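Local coordinates for RNA pseudouridylate synthase domain-containing protein 4 (Homo sapiens, PDB 5UBA), which isomerises uridine to pseudouridine in mitochondrial RNAs, including a site in 16S ribosomal RNA whose modification is needed to assemble a functional mitochondrial ribosome, at residues 94-97 / 98-102; 193-197 / 198-202. All blocks are in the same frame, centred on the assembly; numbering follows the deposited sequence. Where two conformers were deposited one is given.

How the interactions relate
Both contacts are local, each lying where a strand gives way to a helix within the pseudouridine synthase region of this RluA-family enzyme. Interaction 1 comes first along the chain: residues 94-97 leave strand 89-93 of the four-stranded antiparallel sheet and 98-102 continue helix 96-107. Interaction 2 follows, where 193-197 leave strand 186-193 of the seven-stranded mixed sheet and 198-202 enter helix 200-209. Their centres lie 23 Å apart and their nearest atoms about 12 Å apart, so they do not touch. Interaction 1 is a surface helix start away from the active site and from the bound calcium ion, whereas interaction 2 brings Lys-198 beside Asp-83, the probable active-site aspartate.

Interaction 1: 94-97 / 98-102; sequences WDKD and MAHQV
Asp-95 and Met-98 meet at the start of helix 96-107, where the aspartate is the N-cap. The aspartate CB faces Met-98 CB, CG follows at 4.1 Å from Met-98 N, and OD2 closes to 3.2 Å from that same N. With CG anti to the backbone N (chi1 -177°), the carboxylate turns toward the first turn of the helix, and in the conformer modelled here OD2 accepts from Met-98 N through the anti lone pair, the one directed away from OD1. A weak bond from Asp-97 N reaches the same OD2, with an N-H...O angle of only 122°. Behind this cap the helical pattern begins at once: Ala-99 N donates to Asp-95 O at 3.0 Å, in the carbonyl plane, and His-100 N and Gln-101 N bond to the carbonyls of Lys-96 and Asp-97.

One helical turn apart, Lys-96 and His-100 lie obliquely across each other. The lysine CG passes 4.0 Å from His-100 CE1, and its chain then bends at chi3 and chi4, leaving NZ 3.2 Å from His-100 NE2. Against one face of the imidazole lies Lys-96 O, offset toward the rim. At the ring edge, in plane, a water lies 2.8 Å from His-100 ND1 and donates to Asp-97 OD1 at 2.7 Å, bridging two side chains whose nearest polar atoms, Asp-97 OD1 and His-100 ND1, stay 4.3 Å apart. Gln-101, by contrast, sends NE2 to Leu-262 O, and Ala-99 packs on His-77 of strand 77-78, tying the helix to its surroundings.

In this conformer, the negative cap at the helix amino end is consistent with favourable charge-dipole interaction, while the water should couple the orientations of Asp-97 and His-100.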
loop_
_atom_site.group_PDB
_atom_site.type_symbol
_atom_site.label_atom_id
_atom_site.label_comp_id
_atom_site.label_asym_id
_atom_site.label_seq_id
_atom_site.Cartn_x
_atom_site.Cartn_y
_atom_site.Cartn_z
ATOM N N TRP A 94 -10.682 -8.094 -18.319
ATOM C CA TRP A 94 -10.587 -8.528 -19.721
ATOM C C TRP A 94 -11.060 -7.468 -20.726
ATOM O O TRP A 94 -10.431 -7.274 -21.767
ATOM C CB TRP A 94 -11.428 -9.792 -19.895
ATOM C CG TRP A 94 -10.827 -10.978 -19.267
ATOM C CD1 TRP A 94 -11.293 -11.689 -18.207
ATOM C CD2 TRP A 94 -9.619 -11.618 -19.687
ATOM N NE1 TRP A 94 -10.434 -12.733 -17.925
ATOM C CE2 TRP A 94 -9.396 -12.703 -18.813
ATOM C CE3 TRP A 94 -8.692 -11.361 -20.703
ATOM C CZ2 TRP A 94 -8.279 -13.560 -18.942
ATOM C CZ3 TRP A 94 -7.593 -12.218 -20.836
ATOM C CH2 TRP A 94 -7.402 -13.286 -19.954
ATOM N N ASP A 95 -12.151 -6.770 -20.375
ATOM C CA ASP A 95 -12.867 -5.846 -21.267
ATOM C C ASP A 95 -12.550 -4.395 -20.871
ATOM O O ASP A 95 -12.567 -4.063 -19.691
ATOM C CB ASP A 95 -14.371 -6.142 -21.145
ATOM C CG ASP A 95 -15.230 -5.311 -22.082
ATOM O OD1 ASP A 95 -15.354 -5.667 -23.268
ATOM O OD2 ASP A 95 -15.806 -4.316 -21.610
ATOM N N LYS A 96 -12.270 -3.527 -21.839
ATOM C CA LYS A 96 -11.954 -2.123 -21.558
ATOM C C LYS A 96 -13.095 -1.388 -20.852
ATOM O O LYS A 96 -12.841 -0.533 -19.995
ATOM C CB LYS A 96 -11.634 -1.379 -22.861
ATOM C CG LYS A 96 -11.011 -0.011 -22.659
ATOM C CD LYS A 96 -10.258 0.475 -23.901
ATOM C CE LYS A 96 -9.052 1.314 -23.514
ATOM N NZ LYS A 96 -9.437 2.465 -22.651
ATOM N N ASP A 97 -14.328 -1.687 -21.240
ATOM C CA ASP A 97 -15.475 -1.026 -20.627
ATOM C C ASP A 97 -15.651 -1.468 -19.189
ATOM O O ASP A 97 -16.001 -0.645 -18.337
ATOM C CB ASP A 97 -16.758 -1.247 -21.432
ATOM C CG ASP A 97 -16.729 -0.544 -22.769
ATOM O OD1 ASP A 97 -16.117 0.538 -22.900
ATOM O OD2 ASP A 97 -17.328 -1.087 -23.705
ATOM N N MET A 98 -15.361 -2.733 -18.903
ATOM C CA MET A 98 -15.387 -3.200 -17.505
ATOM C C MET A 98 -14.270 -2.554 -16.686
ATOM O O MET A 98 -14.492 -2.165 -15.521
ATOM C CB MET A 98 -15.291 -4.729 -17.437
ATOM C CG MET A 98 -15.333 -5.306 -16.026
ATOM S SD MET A 98 -16.795 -4.800 -15.084
ATOM C CE MET A 98 -18.136 -5.453 -16.083
ATOM N N ALA A 99 -13.074 -2.409 -17.280
ATOM C CA ALA A 99 -11.995 -1.661 -16.637
ATOM C C ALA A 99 -12.460 -0.261 -16.281
ATOM O O ALA A 99 -12.226 0.191 -15.170
ATOM C CB ALA A 99 -10.749 -1.582 -17.507
ATOM N N HIS A 100 -13.139 0.407 -17.219
ATOM C CA HIS A 100 -13.658 1.746 -16.942
ATOM C C HIS A 100 -14.694 1.727 -15.824
ATOM O O HIS A 100 -14.691 2.629 -14.980
ATOM C CB HIS A 100 -14.268 2.382 -18.199
ATOM C CG HIS A 100 -13.249 2.799 -19.204
ATOM N ND1 HIS A 100 -13.578 3.113 -20.506
ATOM C CD2 HIS A 100 -11.907 2.943 -19.107
ATOM C CE1 HIS A 100 -12.479 3.440 -21.162
ATOM N NE2 HIS A 100 -11.452 3.344 -20.338
ATOM N N GLN A 101 -15.542 0.708 -15.819
ATOM C CA GLN A 101 -16.561 0.560 -14.763
ATOM C C GLN A 101 -15.911 0.430 -13.379
ATOM O O GLN A 101 -16.282 1.120 -12.408
ATOM C CB GLN A 101 -17.444 -0.633 -15.062
ATOM C CG GLN A 101 -18.667 -0.740 -14.184
ATOM C CD GLN A 101 -19.515 -1.949 -14.522
ATOM O OE1 GLN A 101 -19.594 -2.362 -15.684
ATOM N NE2 GLN A 101 -20.152 -2.520 -13.517
ATOM N N VAL A 102 -14.883 -0.401 -13.300
ATOM C CA VAL A 102 -14.172 -0.588 -12.036
ATOM C C VAL A 102 -13.415 0.672 -11.616
ATOM O O VAL A 102 -13.430 1.019 -10.430
ATOM C CB VAL A 102 -13.239 -1.819 -12.086
ATOM C CG1 VAL A 102 -12.503 -1.984 -10.754
ATOM C CG2 VAL A 102 -14.072 -3.060 -12.343
HETATM O O HOH W 1 -16.225 2.515 -21.125
#

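Interaction 2: 193-197 / 198-202; sequences PITGI and KHQLR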
loop_
_atom_site.group_PDB
_atom_site.type_symbol
_atom_site.label_atom_id
_atom_site.label_comp_id
_atom_site.label_asym_id
_atom_site.label_seq_id
_atom_site.Cartn_x
_atom_site.Cartn_y
_atom_site.Cartn_z
ATOM N N PRO A 193 -7.719 3.818 3.422
ATOM C CA PRO A 193 -7.736 5.128 2.771
ATOM C C PRO A 193 -9.144 5.316 2.172
ATOM O O PRO A 193 -9.645 4.437 1.439
ATOM C CB PRO A 193 -6.647 5.022 1.709
ATOM C CG PRO A 193 -6.553 3.552 1.410
ATOM C CD PRO A 193 -6.999 2.797 2.620
ATOM N N ILE A 194 -9.821 6.390 2.568
ATOM C CA ILE A 194 -11.136 6.696 2.024
ATOM C C ILE A 194 -10.949 7.429 0.715
ATOM O O ILE A 194 -11.588 7.103 -0.291
ATOM C CB ILE A 194 -11.960 7.560 3.002
ATOM C CG1 ILE A 194 -12.112 6.837 4.356
ATOM C CG2 ILE A 194 -13.297 7.935 2.371
ATOM C CD1 ILE A 194 -12.792 5.483 4.318
ATOM N N THR A 195 -10.053 8.408 0.745
ATOM C CA THR A 195 -9.536 9.065 -0.451
ATOM C C THR A 195 -8.431 8.209 -1.073
ATOM O O THR A 195 -8.180 7.088 -0.621
ATOM C CB THR A 195 -9.006 10.438 -0.067
ATOM O OG1 THR A 195 -8.047 10.280 0.991
ATOM C CG2 THR A 195 -10.126 11.332 0.451
ATOM N N GLY A 196 -7.827 8.707 -2.151
ATOM C CA GLY A 196 -6.836 7.946 -2.909
ATOM C C GLY A 196 -5.650 8.773 -3.318
ATOM O O GLY A 196 -5.219 8.695 -4.462
ATOM N N ILE A 197 -5.111 9.535 -2.371
ATOM C CA ILE A 197 -4.040 10.505 -2.636
ATOM C C ILE A 197 -2.705 9.771 -2.572
ATOM O O ILE A 197 -2.515 8.879 -1.743
ATOM C CB ILE A 197 -4.078 11.662 -1.613
ATOM C CG1 ILE A 197 -5.407 12.452 -1.739
ATOM C CG2 ILE A 197 -2.884 12.592 -1.747
ATOM C CD1 ILE A 197 -5.722 12.942 -3.132
ATOM N N LYS A 198 -1.783 10.164 -3.452
ATOM C CA LYS A 198 -0.451 9.565 -3.527
ATOM C C LYS A 198 0.257 9.543 -2.169
ATOM O O LYS A 198 0.365 10.577 -1.484
ATOM C CB LYS A 198 0.376 10.374 -4.534
ATOM C CG LYS A 198 1.833 9.950 -4.689
ATOM C CD LYS A 198 1.956 8.554 -5.245
ATOM C CE LYS A 198 3.340 8.334 -5.836
ATOM N NZ LYS A 198 3.350 7.027 -6.532
ATOM N N HIS A 199 0.696 8.350 -1.768
ATOM C CA HIS A 199 1.416 8.129 -0.511
ATOM C C HIS A 199 0.642 8.500 0.750
ATOM O O HIS A 199 1.229 8.653 1.809
ATOM C CB HIS A 199 2.787 8.809 -0.515
ATOM C CG HIS A 199 3.748 8.196 -1.468
ATOM N ND1 HIS A 199 4.986 8.742 -1.715
ATOM C CD2 HIS A 199 3.657 7.091 -2.242
ATOM C CE1 HIS A 199 5.622 7.984 -2.589
ATOM N NE2 HIS A 199 4.838 6.978 -2.927
ATOM N N GLN A 200 -0.688 8.576 0.668
ATOM C CA GLN A 200 -1.426 9.075 1.819
ATOM C C GLN A 200 -1.258 8.213 3.056
ATOM O O GLN A 200 -1.162 8.746 4.131
ATOM C CB GLN A 200 -2.900 9.347 1.514
ATOM C CG GLN A 200 -3.859 8.195 1.462
ATOM C CD GLN A 200 -5.292 8.711 1.467
ATOM O OE1 GLN A 200 -5.716 9.287 0.472
ATOM N NE2 GLN A 200 -6.031 8.527 2.570
ATOM N N LEU A 201 -1.234 6.895 2.924
ATOM C CA LEU A 201 -1.072 6.032 4.114
ATOM C C LEU A 201 0.262 6.259 4.803
ATOM O O LEU A 201 0.337 6.340 6.047
ATOM C CB LEU A 201 -1.237 4.539 3.785
ATOM C CG LEU A 201 -2.581 4.147 3.168
ATOM C CD1 LEU A 201 -2.617 2.658 2.906
ATOM C CD2 LEU A 201 -3.742 4.589 4.034
ATOM N N ARG A 202 1.311 6.331 3.997
ATOM C CA ARG A 202 2.651 6.553 4.521
ATOM C C ARG A 202 2.798 7.901 5.183
ATOM O O ARG A 202 3.393 8.002 6.257
ATOM C CB ARG A 202 3.683 6.358 3.412
ATOM C CG ARG A 202 3.745 4.931 2.919
ATOM C CD ARG A 202 4.455 4.840 1.592
ATOM N NE ARG A 202 5.874 5.093 1.734
ATOM C CZ ARG A 202 6.737 5.095 0.723
ATOM N NH1 ARG A 202 6.311 4.848 -0.511
ATOM N NH2 ARG A 202 8.025 5.339 0.944
#
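Between Ile-197 and Gln-200 the backbone folds into a type II beta turn, closed by Gln-200 N donating to Ile-197 O at 3.0 Å; the donor stands 41° out of the carbonyl plane. His-199, at the N-cap position, takes positive phi (61°), as the third residue of such a turn does, and helix 200-209 begins right after it.

The Gln-200 side chain then reaches back to the preceding loop. Its CG sits between the backbone N and the carbonyl carbon, and the extended remainder carries OE1 to two donors, both on lone pairs in the carbonyl plane: Thr-195 OG1 at 2.6 Å and Ile-197 N at 2.9 Å, the latter nearly straight at 168°. NE2 is held by Thr-175 OG1, fixing the amide from its other end. Next to the amide, Pro-193 CB meets Leu-201 CD2 at 3.7 Å, an apolar contact continued by Tyr-115 of strand 112-120.

Around the turn, the His-199 ring has Lys-198 CE over one face and Arg-202 NH1 over the other, each 3.5 Å from the plane and both offset toward the rim, and its ND1 bonds to Tyr-219 OH. Lys-198 NZ forms a salt bridge with OD1 of Asp-83, probably the active-site aspartate.

A buried amide thus fastens loop to helix with both its polar atoms satisfied, and the turn it braces presents Lys-198 to the probable catalytic centre.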